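Local coordinates for protein 3-oxosteroid 1-dehydrogenase (Sterolibacterium denitrificans, PDB 7P18) that probably catalyses the FAD-dependent 1,2-desaturation of 3-oxosteroids, passing the electrons to an acceptor, and is captured here with androsta-1,4-diene-3,17-dione, at residues 136-141 and 203-208; 159-164 and 188-193; 84-89 and 501-506; 310-315 and 508-513; 416-421 and 488-493. All blocks are in the same frame, centred on the assembly; numbering follows the deposited sequence.

Interaction 1 (136-141 and 203-208); sequences LFDAAL and DRKRGL
Arg204 reaches Asp138 at the end of an antiparallel strand pair, and its side chain can be followed outward. CB leads to CG, held anti to the backbone N (chi1 178°), and CG already lies 3.3 Å from Asp138 OD1. CD packs against Ala140 CB, 3.9 Å away. The bend at chi3 then swings the guanidinium over, so that NH1 forms a salt bridge with Asp138 OD1 at 2.7 Å; the hydrogen bond within it is weak, bent to 122° at the hydrogen, and the two planes stand 78° apart. NE has a second carboxylate, that of Asp193. Asp138 OD1 also takes the N-H of Ala140, closing an Asx turn. Behind this pair, Phe137 N to Arg206 O is 2.8 Å and Arg206 N to Phe137 O is 2.7 Å, and Ala139 N binds Arg204 O. A water joins Leu136 O to Lys205 NZ. The pull between Arg204 and Asp138 is probably mainly electrostatic, since their hydrogen bond is bent.

Interaction 2 (159-164 and 188-193); sequences MGKASM and GRYYLD
Arg189, in the last turn of helix 179-191, makes the polar link to Ser163 on the 162-163 hairpin strand. Its NH2 donates to Ser163 O at 3.3 Å, meeting a lone pair in the carbonyl plane, with an N-H...O angle of 157°. A water donates to the same carbonyl oxygen and accepts from Arg189 NH1, so Ser163 O is held both directly and through solvent. The stronger partner of NH2 is the carboxylate of Asp203, while Ser163 OG turns to Lys205 O.

A CH-pi contact forms the second kind: Lys161 CB sits over one face of the Tyr190 ring, 4.1 Å from its centroid and offset toward the rim. Tyr190 CG lies anti to the backbone N (chi1 175°), which directs the ring at Lys161, and its hydroxyl goes on to Arg201 O. The purely apolar touch is looser, Ala162 CB to Tyr190 CB at 4.3 Å. Lys161 and Ala162 both lie opposite Leu158, a classic beta bulge. Set apart from these is a tight approach of Lys161 CE to Tyr191 OH, at 3.0 Å. The lysine thus contributes its aliphatic chain to the aromatic surface, while the arginine charge, balanced by Asp203, probably polarises the Ser163 carbonyl.

Interaction 3 (84-89 and 501-506); sequences EDRLLA and GLLTDK
The first turn of helix 84-104 packs against the chain that leaves the long strand 486-502, and Arg86 carries the contact. Its chain lies across Thr504: CD is 3.4 Å from Thr504 O, and that oxygen stands over one face of the guanidinium instead of at an N-H edge. With the chain bent at chi3 (66°), Arg86 NE donates at 2.8 Å to a water, which in turn donates to Asp505 O at 2.9 Å. NH2 continues to Ala529 O, so the arginine joins the helix to two other parts of the chain. Closer to the helix backbone, Arg86 CG lies 3.9 Å from Lys506 N. One turn on, Ala89 CB meets Lys506 CB at 3.8 Å, and the same lysine carbon rests 3.7 Å from Asp85 O. The lysine chain then extends across Asp85, its CD 4.1 Å from OD2. Such helix-against-loop packing, with a buried arginine spanning backbone carbonyls partly through water, joins helix 84-104 to the end of strand 486-502 in this FAD-dependent oxidoreductase.

Interaction 4 (310-315 and 508-513); sequences IGARAE and ARVLDE
Gly311 O meets the 508-513 segment just where helix 302-309 has ended in a Schellman motif, with Gly311, at positive phi, as its C-prime residue. Asp512 CA lies 3.2 Å from Gly311 O in a CA-H...O contact. The same oxygen makes a weak, bent hydrogen bond with Glu513 N. A water shores up that weak link, donating to Gly311 O and accepting from Glu513 N. Next comes Ala312, whose CB packs against Val510 CG1 at 3.5 Å on the buried side, where Ile518 also touches both residues. Its carbonyl oxygen is linked through another water to Glu513 OE2.

Arg313 bonds through both backbone and side chain. Its N donates to Leu511 O at 2.9 Å along an almost straight line (178°). The side chain, extended from CG to NE, crosses that of Glu513 at about a right angle, and CG passes 3.6 Å from Glu513 OE1. Arg313 NH1 reaches the syn lone pair of Glu513 OE1 at 3.0 Å, the oxygen lying in the guanidinium plane although the carboxylate itself is turned 77° from it. Beyond Arg313, a water accepts from Ala314 N and donates to Glu513 OE2. Glu315 completes a three-residue salt-bridge network: its OE2 is gripped side-on by Arg313 NE at 3.0 Å and Arg313 NH2 at 3.2 Å.

Interaction 5 (416-421 and 488-493); sequences VYWRDD and AMRVDA
Trp418 and Ala488 form an antiparallel hydrogen-bonded pair, Trp418 N to Ala488 O and Ala488 N to Trp418 O both measuring 2.9 Å, where residues 418-420 and 488-493 run at 152° to each other, the latter being part of long strand 486-502. The pairing belongs to the antiparallel sheet in which 486-502 is the common member, with strands 383-387 and 320-326 also bound to it. Before the bridge the chains diverge, and a water fills in for a direct bond, donating to Val416 O and accepting from Arg490 N.

Trp418 and Ala488 share one face of the sheet. There the CB atoms of the two residues meet, and the ring runs along the neighbouring strand with its edge turned to the backbone: Trp418 CE3 is 3.5 Å from Ala488 O. Trp384 meets the indole edge-to-face, and helix 423-430 touches it through Gln429 and Ile430. Elsewhere, Met489 CG packs against both Val416 O, 3.5 Å away, and Tyr417 CB at 4.2 Å, while its CE, turned by the bend at chi3 (76°), approaches Val416 CG1. The hydroxyl of Tyr417 goes to Arg409 O. Arg490 lays its guanidinium against the rim of the indole, the planes 87° apart, with Trp418 CH2 over one guanidinium face, 3.8 Å from Arg490 CZ.

The five contacts fall into two touching pairs and one outlier. Interactions 1 and 2, centres 11 Å apart, share polar partners: Lys205 O lies 2.6 Å from Ser163 OG, and Asp203 OD2 forms a 2.7 Å salt bridge with Arg189 NH2. Both lie near the steroid androsta-1,4-diene-3,17-dione, with Gly207 about 9 Å and the side chain of Ser163 about 11 Å from it. Interactions 3 and 4, centres 12 Å apart, join through backbone, Leu503 N to Arg313 O being 2.8 Å; the side chains of Thr504 and Val510 lie about 12 and 13 Å from FAD. Interaction 5 shares strand 486-502 with interaction 3, yet their centres are 41 Å apart.

Interaction 1 (136-141 and 203-208)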
# COMPACT_ATOMS: atom_id res chain seq x y z
N LEU A 136 3.60 -10.57 14.41
CA LEU A 136 4.99 -10.05 14.61
C LEU A 136 5.97 -11.17 14.27
O LEU A 136 5.74 -12.35 14.62
CB LEU A 136 5.17 -9.55 16.04
CG LEU A 136 4.32 -8.37 16.49
CD1 LEU A 136 4.68 -7.98 17.92
CD2 LEU A 136 4.48 -7.16 15.59
N PHE A 137 7.02 -10.83 13.53
CA PHE A 137 8.05 -11.76 13.05
C PHE A 137 9.38 -11.42 13.76
O PHE A 137 9.73 -10.21 13.92
CB PHE A 137 8.18 -11.68 11.53
CG PHE A 137 9.11 -12.71 10.98
CD1 PHE A 137 8.66 -13.97 10.68
CD2 PHE A 137 10.45 -12.43 10.80
CE1 PHE A 137 9.53 -14.94 10.22
CE2 PHE A 137 11.33 -13.40 10.36
CZ PHE A 137 10.85 -14.66 10.05
N ASP A 138 10.12 -12.47 14.10
CA ASP A 138 11.42 -12.43 14.81
C ASP A 138 12.56 -12.26 13.81
O ASP A 138 12.97 -13.26 13.22
CB ASP A 138 11.61 -13.73 15.59
CG ASP A 138 12.84 -13.75 16.48
OD1 ASP A 138 13.50 -12.68 16.63
OD2 ASP A 138 13.09 -14.82 17.04
N ALA A 139 13.03 -11.02 13.60
CA ALA A 139 14.15 -10.68 12.69
C ALA A 139 15.45 -11.41 13.07
O ALA A 139 16.32 -11.59 12.16
CB ALA A 139 14.35 -9.19 12.70
N ALA A 140 15.61 -11.85 14.32
CA ALA A 140 16.82 -12.63 14.72
C ALA A 140 16.92 -13.86 13.83
O ALA A 140 18.05 -14.26 13.51
CB ALA A 140 16.79 -12.99 16.19
N LEU A 141 15.79 -14.42 13.36
CA LEU A 141 15.82 -15.63 12.48
C LEU A 141 16.50 -15.32 11.15
O LEU A 141 16.91 -16.27 10.45
CB LEU A 141 14.39 -16.15 12.25
CG LEU A 141 13.60 -16.55 13.50
CD1 LEU A 141 12.15 -16.83 13.14
CD2 LEU A 141 14.20 -17.78 14.17
N ASP A 203 13.63 -2.62 16.79
CA ASP A 203 12.87 -3.74 17.41
C ASP A 203 13.21 -4.99 16.61
O ASP A 203 13.17 -4.96 15.36
CB ASP A 203 11.37 -3.43 17.45
CG ASP A 203 10.55 -4.37 18.31
OD1 ASP A 203 11.07 -5.44 18.70
OD2 ASP A 203 9.37 -4.03 18.51
N ARG A 204 13.62 -6.03 17.33
CA ARG A 204 13.86 -7.39 16.81
C ARG A 204 12.57 -7.97 16.20
O ARG A 204 12.64 -8.79 15.25
CB ARG A 204 14.31 -8.26 17.98
CG ARG A 204 14.57 -9.71 17.60
CD ARG A 204 15.39 -10.39 18.67
NE ARG A 204 14.62 -10.59 19.87
CZ ARG A 204 13.95 -11.70 20.15
NH1 ARG A 204 13.94 -12.72 19.32
NH2 ARG A 204 13.28 -11.77 21.29
N LYS A 205 11.45 -7.66 16.84
CA LYS A 205 10.10 -8.02 16.35
C LYS A 205 9.72 -7.01 15.27
O LYS A 205 9.79 -5.77 15.52
CB LYS A 205 9.05 -8.02 17.47
CG LYS A 205 9.32 -8.99 18.61
CD LYS A 205 9.39 -10.39 18.15
CE LYS A 205 9.66 -11.35 19.29
NZ LYS A 205 9.25 -12.72 18.91
N ARG A 206 9.32 -7.53 14.12
CA ARG A 206 8.83 -6.71 12.99
C ARG A 206 7.32 -6.94 12.84
O ARG A 206 6.83 -8.05 13.06
CB ARG A 206 9.63 -7.05 11.74
CG ARG A 206 11.15 -7.11 11.90
CD ARG A 206 11.76 -5.88 12.55
NE ARG A 206 11.43 -4.64 11.89
CZ ARG A 206 11.49 -3.42 12.43
NH1 ARG A 206 11.85 -3.24 13.69
NH2 ARG A 206 11.16 -2.36 11.71
N GLY A 207 6.61 -5.88 12.45
CA GLY A 207 5.17 -5.87 12.19
C GLY A 207 4.84 -5.43 10.79
O GLY A 207 5.75 -4.95 10.06
N LEU A 208 3.58 -5.59 10.40
CA LEU A 208 3.01 -5.02 9.17
C LEU A 208 3.83 -5.51 7.98
O LEU A 208 4.19 -6.69 7.98
CB LEU A 208 3.00 -3.50 9.30
CG LEU A 208 2.31 -2.97 10.55
CD1 LEU A 208 2.39 -1.44 10.58
CD2 LEU A 208 0.86 -3.42 10.65
O HOH W 1 7.76 -13.68 16.42

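Interaction 2 (159-164 and 188-193)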
# COMPACT_ATOMS: atom_id res chain seq x y z
N MET A 159 6.08 5.05 19.48
CA MET A 159 7.10 6.06 19.89
C MET A 159 8.30 5.95 18.93
O MET A 159 9.43 6.13 19.40
CB MET A 159 7.59 5.85 21.33
CG MET A 159 6.51 5.89 22.41
SD MET A 159 5.41 7.34 22.36
CE MET A 159 4.25 6.95 23.67
N GLY A 160 8.05 5.61 17.65
CA GLY A 160 9.07 5.38 16.61
C GLY A 160 10.05 4.27 16.95
O GLY A 160 11.15 4.29 16.40
N LYS A 161 9.68 3.32 17.80
CA LYS A 161 10.59 2.26 18.30
C LYS A 161 9.97 0.86 18.09
O LYS A 161 10.60 0.01 17.44
CB LYS A 161 10.90 2.46 19.79
CG LYS A 161 11.54 3.81 20.14
CD LYS A 161 12.41 3.78 21.38
CE LYS A 161 12.47 5.12 22.09
NZ LYS A 161 12.84 6.23 21.18
N ALA A 162 8.79 0.64 18.68
CA ALA A 162 8.23 -0.70 18.96
C ALA A 162 7.26 -1.11 17.85
O ALA A 162 6.35 -0.34 17.52
CB ALA A 162 7.55 -0.71 20.31
N SER A 163 7.49 -2.29 17.27
CA SER A 163 6.64 -2.85 16.18
C SER A 163 5.27 -3.20 16.78
O SER A 163 5.25 -3.75 17.91
CB SER A 163 7.30 -4.02 15.57
OG SER A 163 8.47 -3.61 14.86
N MET A 164 4.18 -2.89 16.06
CA MET A 164 2.82 -3.39 16.39
C MET A 164 2.12 -3.95 15.15
O MET A 164 2.45 -3.52 14.02
CB MET A 164 1.96 -2.27 16.95
CG MET A 164 2.58 -1.62 18.21
SD MET A 164 1.62 -0.19 18.75
CE MET A 164 1.40 0.73 17.21
N GLY A 188 7.27 -2.15 26.78
CA GLY A 188 7.77 -3.17 27.72
C GLY A 188 8.62 -4.21 27.03
O GLY A 188 9.82 -4.31 27.38
N ARG A 189 8.04 -4.97 26.09
CA ARG A 189 8.71 -6.08 25.36
C ARG A 189 10.05 -5.57 24.80
O ARG A 189 11.05 -6.30 24.90
CB ARG A 189 7.80 -6.59 24.23
CG ARG A 189 8.28 -7.85 23.52
CD ARG A 189 7.57 -8.07 22.20
NE ARG A 189 7.88 -6.99 21.26
CZ ARG A 189 6.99 -6.16 20.73
NH1 ARG A 189 5.69 -6.30 20.99
NH2 ARG A 189 7.39 -5.20 19.91
N TYR A 190 10.02 -4.37 24.21
CA TYR A 190 11.14 -3.71 23.47
C TYR A 190 12.34 -3.48 24.41
O TYR A 190 13.47 -3.93 24.11
CB TYR A 190 10.63 -2.40 22.86
CG TYR A 190 11.68 -1.55 22.17
CD1 TYR A 190 12.50 -0.70 22.90
CD2 TYR A 190 11.86 -1.60 20.80
CE1 TYR A 190 13.48 0.06 22.28
CE2 TYR A 190 12.82 -0.83 20.16
CZ TYR A 190 13.64 -0.01 20.91
OH TYR A 190 14.59 0.75 20.30
N TYR A 191 12.09 -2.83 25.55
CA TYR A 191 13.15 -2.44 26.52
C TYR A 191 13.69 -3.70 27.21
O TYR A 191 14.90 -3.75 27.44
CB TYR A 191 12.65 -1.33 27.43
CG TYR A 191 12.61 0.00 26.73
CD1 TYR A 191 13.77 0.63 26.32
CD2 TYR A 191 11.41 0.66 26.49
CE1 TYR A 191 13.76 1.85 25.66
CE2 TYR A 191 11.37 1.88 25.83
CZ TYR A 191 12.55 2.49 25.42
OH TYR A 191 12.54 3.71 24.79
N LEU A 192 12.86 -4.71 27.45
CA LEU A 192 13.29 -5.92 28.19
C LEU A 192 13.90 -6.95 27.23
O LEU A 192 14.22 -8.08 27.69
CB LEU A 192 12.08 -6.46 28.96
CG LEU A 192 11.28 -5.39 29.71
CD1 LEU A 192 10.32 -6.02 30.71
CD2 LEU A 192 12.18 -4.37 30.40
N ASP A 193 14.09 -6.59 25.96
CA ASP A 193 14.64 -7.50 24.92
C ASP A 193 16.16 -7.39 24.97
O ASP A 193 16.77 -6.94 23.97
CB ASP A 193 14.06 -7.13 23.54
CG ASP A 193 14.17 -8.23 22.50
OD1 ASP A 193 14.46 -9.38 22.90
OD2 ASP A 193 13.96 -7.93 21.30
O HOH W 2 3.36 -4.74 19.66

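Interaction 3 (84-89 and 501-506)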
# COMPACT_ATOMS: atom_id res chain seq x y z
N GLU A 84 -13.26 -11.67 -16.56
CA GLU A 84 -13.89 -12.35 -15.41
C GLU A 84 -13.02 -13.52 -14.93
O GLU A 84 -12.99 -13.79 -13.71
CB GLU A 84 -15.33 -12.77 -15.74
CG GLU A 84 -16.03 -13.39 -14.55
CD GLU A 84 -17.39 -13.98 -14.88
OE1 GLU A 84 -17.41 -15.04 -15.56
OE2 GLU A 84 -18.40 -13.41 -14.46
N ASP A 85 -12.34 -14.23 -15.83
CA ASP A 85 -11.55 -15.42 -15.42
C ASP A 85 -10.41 -15.01 -14.48
O ASP A 85 -9.98 -15.84 -13.68
CB ASP A 85 -11.07 -16.27 -16.60
CG ASP A 85 -10.09 -15.63 -17.56
OD1 ASP A 85 -9.83 -14.41 -17.43
OD2 ASP A 85 -9.58 -16.37 -18.46
N ARG A 86 -9.92 -13.78 -14.58
CA ARG A 86 -8.90 -13.28 -13.62
C ARG A 86 -9.54 -13.07 -12.24
O ARG A 86 -8.87 -13.31 -11.26
CB ARG A 86 -8.31 -11.96 -14.09
CG ARG A 86 -7.46 -12.07 -15.35
CD ARG A 86 -7.00 -10.71 -15.82
NE ARG A 86 -6.08 -10.14 -14.84
CZ ARG A 86 -5.76 -8.83 -14.77
NH1 ARG A 86 -6.32 -7.94 -15.58
NH2 ARG A 86 -4.92 -8.43 -13.83
N LEU A 87 -10.76 -12.55 -12.17
CA LEU A 87 -11.49 -12.41 -10.89
C LEU A 87 -11.74 -13.80 -10.28
O LEU A 87 -11.51 -13.96 -9.05
CB LEU A 87 -12.82 -11.70 -11.09
CG LEU A 87 -12.76 -10.31 -11.74
CD1 LEU A 87 -14.16 -9.75 -11.83
CD2 LEU A 87 -11.88 -9.38 -10.97
N LEU A 88 -12.19 -14.76 -11.10
CA LEU A 88 -12.42 -16.14 -10.59
C LEU A 88 -11.11 -16.70 -10.05
O LEU A 88 -11.10 -17.29 -8.98
CB LEU A 88 -12.96 -17.04 -11.72
CG LEU A 88 -14.29 -16.59 -12.32
CD1 LEU A 88 -14.62 -17.41 -13.56
CD2 LEU A 88 -15.41 -16.68 -11.30
N ALA A 89 -10.03 -16.51 -10.80
CA ALA A 89 -8.70 -17.05 -10.44
C ALA A 89 -8.22 -16.43 -9.11
O ALA A 89 -7.65 -17.15 -8.25
CB ALA A 89 -7.75 -16.81 -11.57
N GLY A 501 -0.32 -1.35 -15.79
CA GLY A 501 0.90 -2.07 -16.15
C GLY A 501 0.63 -3.10 -17.21
O GLY A 501 -0.38 -2.98 -17.92
N LEU A 502 1.52 -4.06 -17.30
CA LEU A 502 1.45 -5.12 -18.33
C LEU A 502 0.16 -5.91 -18.14
O LEU A 502 -0.16 -6.30 -17.01
CB LEU A 502 2.68 -6.01 -18.20
CG LEU A 502 4.03 -5.32 -18.34
CD1 LEU A 502 5.14 -6.34 -18.30
CD2 LEU A 502 4.10 -4.50 -19.61
N LEU A 503 -0.58 -6.12 -19.22
CA LEU A 503 -1.81 -6.93 -19.21
C LEU A 503 -1.40 -8.38 -19.04
O LEU A 503 -0.45 -8.86 -19.72
CB LEU A 503 -2.60 -6.71 -20.50
CG LEU A 503 -3.91 -7.48 -20.57
CD1 LEU A 503 -4.86 -7.06 -19.47
CD2 LEU A 503 -4.54 -7.31 -21.94
N THR A 504 -2.05 -9.08 -18.13
CA THR A 504 -1.85 -10.52 -17.90
C THR A 504 -3.18 -11.26 -18.00
O THR A 504 -4.27 -10.62 -17.92
CB THR A 504 -1.20 -10.80 -16.53
OG1 THR A 504 -2.05 -10.31 -15.47
CG2 THR A 504 0.16 -10.15 -16.47
N ASP A 505 -3.08 -12.58 -18.07
CA ASP A 505 -4.21 -13.53 -18.00
C ASP A 505 -4.29 -14.05 -16.57
O ASP A 505 -3.56 -13.57 -15.68
CB ASP A 505 -4.10 -14.64 -19.05
CG ASP A 505 -2.99 -15.64 -18.82
OD1 ASP A 505 -2.39 -15.63 -17.71
OD2 ASP A 505 -2.73 -16.46 -19.76
N LYS A 506 -5.18 -15.03 -16.36
CA LYS A 506 -5.52 -15.59 -15.03
C LYS A 506 -4.32 -16.30 -14.40
O LYS A 506 -4.36 -16.53 -13.20
CB LYS A 506 -6.70 -16.55 -15.18
CG LYS A 506 -6.38 -17.79 -15.98
CD LYS A 506 -7.48 -18.81 -15.99
CE LYS A 506 -7.10 -19.99 -16.85
NZ LYS A 506 -8.30 -20.82 -17.07
O HOH W 3 -3.90 -11.51 -13.62

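Interaction 4 (310-315 and 508-513)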
# COMPACT_ATOMS: atom_id res chain seq x y z
N ILE A 310 8.93 -5.47 -26.57
CA ILE A 310 8.74 -6.77 -27.31
C ILE A 310 7.26 -7.07 -27.59
O ILE A 310 6.99 -8.22 -27.97
CB ILE A 310 9.44 -7.94 -26.60
CG1 ILE A 310 8.80 -8.30 -25.26
CG2 ILE A 310 10.93 -7.69 -26.47
CD1 ILE A 310 9.22 -9.64 -24.71
N GLY A 311 6.34 -6.11 -27.47
CA GLY A 311 4.94 -6.28 -27.90
C GLY A 311 3.94 -6.52 -26.75
O GLY A 311 2.74 -6.67 -27.05
N ALA A 312 4.37 -6.50 -25.49
CA ALA A 312 3.43 -6.65 -24.35
C ALA A 312 2.41 -5.51 -24.40
O ALA A 312 2.78 -4.38 -24.71
CB ALA A 312 4.20 -6.67 -23.06
N ARG A 313 1.17 -5.81 -24.10
CA ARG A 313 0.08 -4.81 -23.96
C ARG A 313 0.07 -4.25 -22.53
O ARG A 313 0.39 -4.99 -21.57
CB ARG A 313 -1.27 -5.43 -24.31
CG ARG A 313 -2.46 -4.50 -24.13
CD ARG A 313 -3.66 -5.08 -24.85
NE ARG A 313 -4.83 -4.32 -24.52
CZ ARG A 313 -5.11 -3.14 -25.06
NH1 ARG A 313 -4.32 -2.62 -25.99
NH2 ARG A 313 -6.20 -2.50 -24.67
N ALA A 314 -0.28 -2.97 -22.39
CA ALA A 314 -0.44 -2.32 -21.06
C ALA A 314 -1.87 -1.79 -20.93
O ALA A 314 -2.48 -1.40 -21.94
CB ALA A 314 0.58 -1.23 -20.88
N GLU A 315 -2.39 -1.74 -19.71
CA GLU A 315 -3.74 -1.19 -19.44
C GLU A 315 -3.73 -0.44 -18.11
O GLU A 315 -2.82 -0.67 -17.30
CB GLU A 315 -4.81 -2.30 -19.42
CG GLU A 315 -5.13 -2.85 -20.79
CD GLU A 315 -6.27 -3.85 -20.86
OE1 GLU A 315 -6.94 -4.12 -19.81
OE2 GLU A 315 -6.52 -4.32 -22.00
N ALA A 508 -1.13 -15.13 -14.77
CA ALA A 508 -0.12 -14.04 -14.72
C ALA A 508 0.77 -14.02 -15.96
O ALA A 508 1.84 -13.34 -15.93
CB ALA A 508 0.70 -14.19 -13.46
N ARG A 509 0.34 -14.64 -17.06
CA ARG A 509 1.12 -14.61 -18.31
C ARG A 509 0.96 -13.23 -18.94
O ARG A 509 -0.19 -12.72 -19.03
CB ARG A 509 0.66 -15.71 -19.27
CG ARG A 509 1.02 -17.08 -18.76
CD ARG A 509 0.85 -18.17 -19.83
NE ARG A 509 -0.55 -18.35 -20.14
CZ ARG A 509 -1.01 -19.27 -20.98
NH1 ARG A 509 -0.18 -20.08 -21.62
NH2 ARG A 509 -2.31 -19.36 -21.19
N VAL A 510 2.06 -12.64 -19.37
CA VAL A 510 1.96 -11.36 -20.10
C VAL A 510 1.31 -11.61 -21.47
O VAL A 510 1.75 -12.51 -22.20
CB VAL A 510 3.33 -10.66 -20.20
CG1 VAL A 510 3.24 -9.41 -21.03
CG2 VAL A 510 3.86 -10.36 -18.80
N LEU A 511 0.37 -10.75 -21.84
CA LEU A 511 -0.33 -10.78 -23.15
C LEU A 511 0.19 -9.69 -24.08
O LEU A 511 0.45 -8.55 -23.63
CB LEU A 511 -1.83 -10.60 -22.90
CG LEU A 511 -2.47 -11.61 -21.93
CD1 LEU A 511 -3.96 -11.43 -21.80
CD2 LEU A 511 -2.20 -13.05 -22.36
N ASP A 512 0.26 -10.01 -25.38
CA ASP A 512 0.62 -9.03 -26.44
C ASP A 512 -0.65 -8.29 -26.89
O ASP A 512 -1.73 -8.54 -26.33
CB ASP A 512 1.41 -9.75 -27.53
CG ASP A 512 0.58 -10.67 -28.43
OD1 ASP A 512 -0.67 -10.61 -28.38
OD2 ASP A 512 1.23 -11.42 -29.15
N GLU A 513 -0.53 -7.44 -27.91
CA GLU A 513 -1.65 -6.58 -28.40
C GLU A 513 -2.78 -7.45 -28.99
O GLU A 513 -3.91 -6.93 -29.16
CB GLU A 513 -1.08 -5.54 -29.37
CG GLU A 513 -0.14 -4.55 -28.71
CD GLU A 513 -0.77 -3.57 -27.73
OE1 GLU A 513 -2.00 -3.56 -27.61
OE2 GLU A 513 -0.02 -2.82 -27.03
O HOH W 4 1.83 -7.48 -29.82
O HOH W 5 2.95 -2.82 -26.66
O HOH W 6 -0.45 -1.22 -24.83

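Interaction 5 (416-421 and 488-493)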
# COMPACT_ATOMS: atom_id res chain seq x y z
N VAL A 416 5.63 21.29 7.61
CA VAL A 416 4.71 20.12 7.89
C VAL A 416 3.34 20.65 8.31
O VAL A 416 2.30 20.04 7.99
CB VAL A 416 5.34 19.20 8.93
CG1 VAL A 416 4.34 18.15 9.41
CG2 VAL A 416 6.62 18.57 8.45
N TYR A 417 3.26 21.80 8.98
CA TYR A 417 1.97 22.37 9.40
C TYR A 417 2.07 23.89 9.42
O TYR A 417 3.18 24.42 9.64
CB TYR A 417 1.54 21.81 10.77
CG TYR A 417 2.45 22.28 11.88
CD1 TYR A 417 3.64 21.66 12.15
CD2 TYR A 417 2.15 23.45 12.57
CE1 TYR A 417 4.54 22.16 13.08
CE2 TYR A 417 3.02 23.94 13.53
CZ TYR A 417 4.23 23.32 13.77
OH TYR A 417 5.10 23.82 14.72
N TRP A 418 0.93 24.55 9.19
CA TRP A 418 0.75 26.00 9.39
C TRP A 418 -0.17 26.19 10.60
O TRP A 418 -1.08 25.35 10.79
CB TRP A 418 0.21 26.65 8.12
CG TRP A 418 1.15 26.62 6.96
CD1 TRP A 418 1.84 27.69 6.44
CD2 TRP A 418 1.47 25.50 6.12
NE1 TRP A 418 2.58 27.30 5.36
CE2 TRP A 418 2.41 25.96 5.15
CE3 TRP A 418 1.14 24.14 6.11
CZ2 TRP A 418 2.94 25.12 4.17
CZ3 TRP A 418 1.65 23.32 5.14
CH2 TRP A 418 2.55 23.80 4.19
N ARG A 419 0.07 27.23 11.40
CA ARG A 419 -0.63 27.46 12.69
C ARG A 419 -1.04 28.93 12.75
O ARG A 419 -0.29 29.79 12.24
CB ARG A 419 0.27 26.99 13.84
CG ARG A 419 -0.35 27.13 15.22
CD ARG A 419 0.59 26.78 16.35
NE ARG A 419 1.67 27.76 16.35
CZ ARG A 419 2.96 27.50 16.38
NH1 ARG A 419 3.42 26.27 16.48
NH2 ARG A 419 3.82 28.51 16.30
N ASP A 420 -2.25 29.20 13.24
CA ASP A 420 -2.77 30.57 13.37
C ASP A 420 -3.83 30.62 14.49
O ASP A 420 -4.55 29.63 14.70
CB ASP A 420 -3.35 31.09 12.07
CG ASP A 420 -3.30 32.61 12.00
OD1 ASP A 420 -4.07 33.26 12.75
OD2 ASP A 420 -2.50 33.13 11.19
N ASP A 421 -3.91 31.77 15.16
CA ASP A 421 -4.89 32.00 16.24
C ASP A 421 -6.29 32.09 15.66
O ASP A 421 -7.25 31.80 16.42
CB ASP A 421 -4.54 33.27 17.00
CG ASP A 421 -3.39 33.09 17.96
OD1 ASP A 421 -3.08 31.95 18.35
OD2 ASP A 421 -2.80 34.13 18.32
N ALA A 488 -3.25 23.89 9.59
CA ALA A 488 -3.43 23.42 8.21
C ALA A 488 -2.28 22.49 7.88
O ALA A 488 -1.16 22.73 8.33
CB ALA A 488 -3.52 24.54 7.20
N MET A 489 -2.58 21.49 7.07
CA MET A 489 -1.56 20.61 6.47
C MET A 489 -1.87 20.51 4.96
O MET A 489 -3.04 20.63 4.54
CB MET A 489 -1.53 19.25 7.15
CG MET A 489 -1.08 19.38 8.60
SD MET A 489 -1.14 17.81 9.50
CE MET A 489 0.31 16.97 8.87
N ARG A 490 -0.81 20.48 4.18
CA ARG A 490 -0.87 20.42 2.71
C ARG A 490 -0.98 18.95 2.30
O ARG A 490 -0.02 18.20 2.50
CB ARG A 490 0.38 21.07 2.11
CG ARG A 490 0.41 21.00 0.59
CD ARG A 490 1.76 21.43 0.00
NE ARG A 490 2.88 20.98 0.81
CZ ARG A 490 3.89 21.74 1.24
NH1 ARG A 490 4.08 22.96 0.75
NH2 ARG A 490 4.76 21.23 2.10
N VAL A 491 -2.10 18.60 1.70
CA VAL A 491 -2.37 17.23 1.22
C VAL A 491 -2.06 17.16 -0.29
O VAL A 491 -2.82 17.69 -1.13
CB VAL A 491 -3.81 16.82 1.58
CG1 VAL A 491 -4.08 15.47 1.04
CG2 VAL A 491 -4.01 16.78 3.10
N ASP A 492 -0.97 16.49 -0.61
CA ASP A 492 -0.57 16.27 -2.02
C ASP A 492 -1.32 15.07 -2.59
O ASP A 492 -1.72 14.16 -1.81
CB ASP A 492 0.94 16.07 -2.09
CG ASP A 492 1.72 17.38 -1.99
OD1 ASP A 492 1.31 18.32 -2.66
OD2 ASP A 492 2.71 17.42 -1.21
N ALA A 493 -1.50 15.03 -3.91
CA ALA A 493 -2.06 13.82 -4.58
C ALA A 493 -0.95 12.78 -4.67
O ALA A 493 -0.33 12.67 -5.76
CB ALA A 493 -2.60 14.18 -5.96
O HOH W 7 1.58 19.50 5.42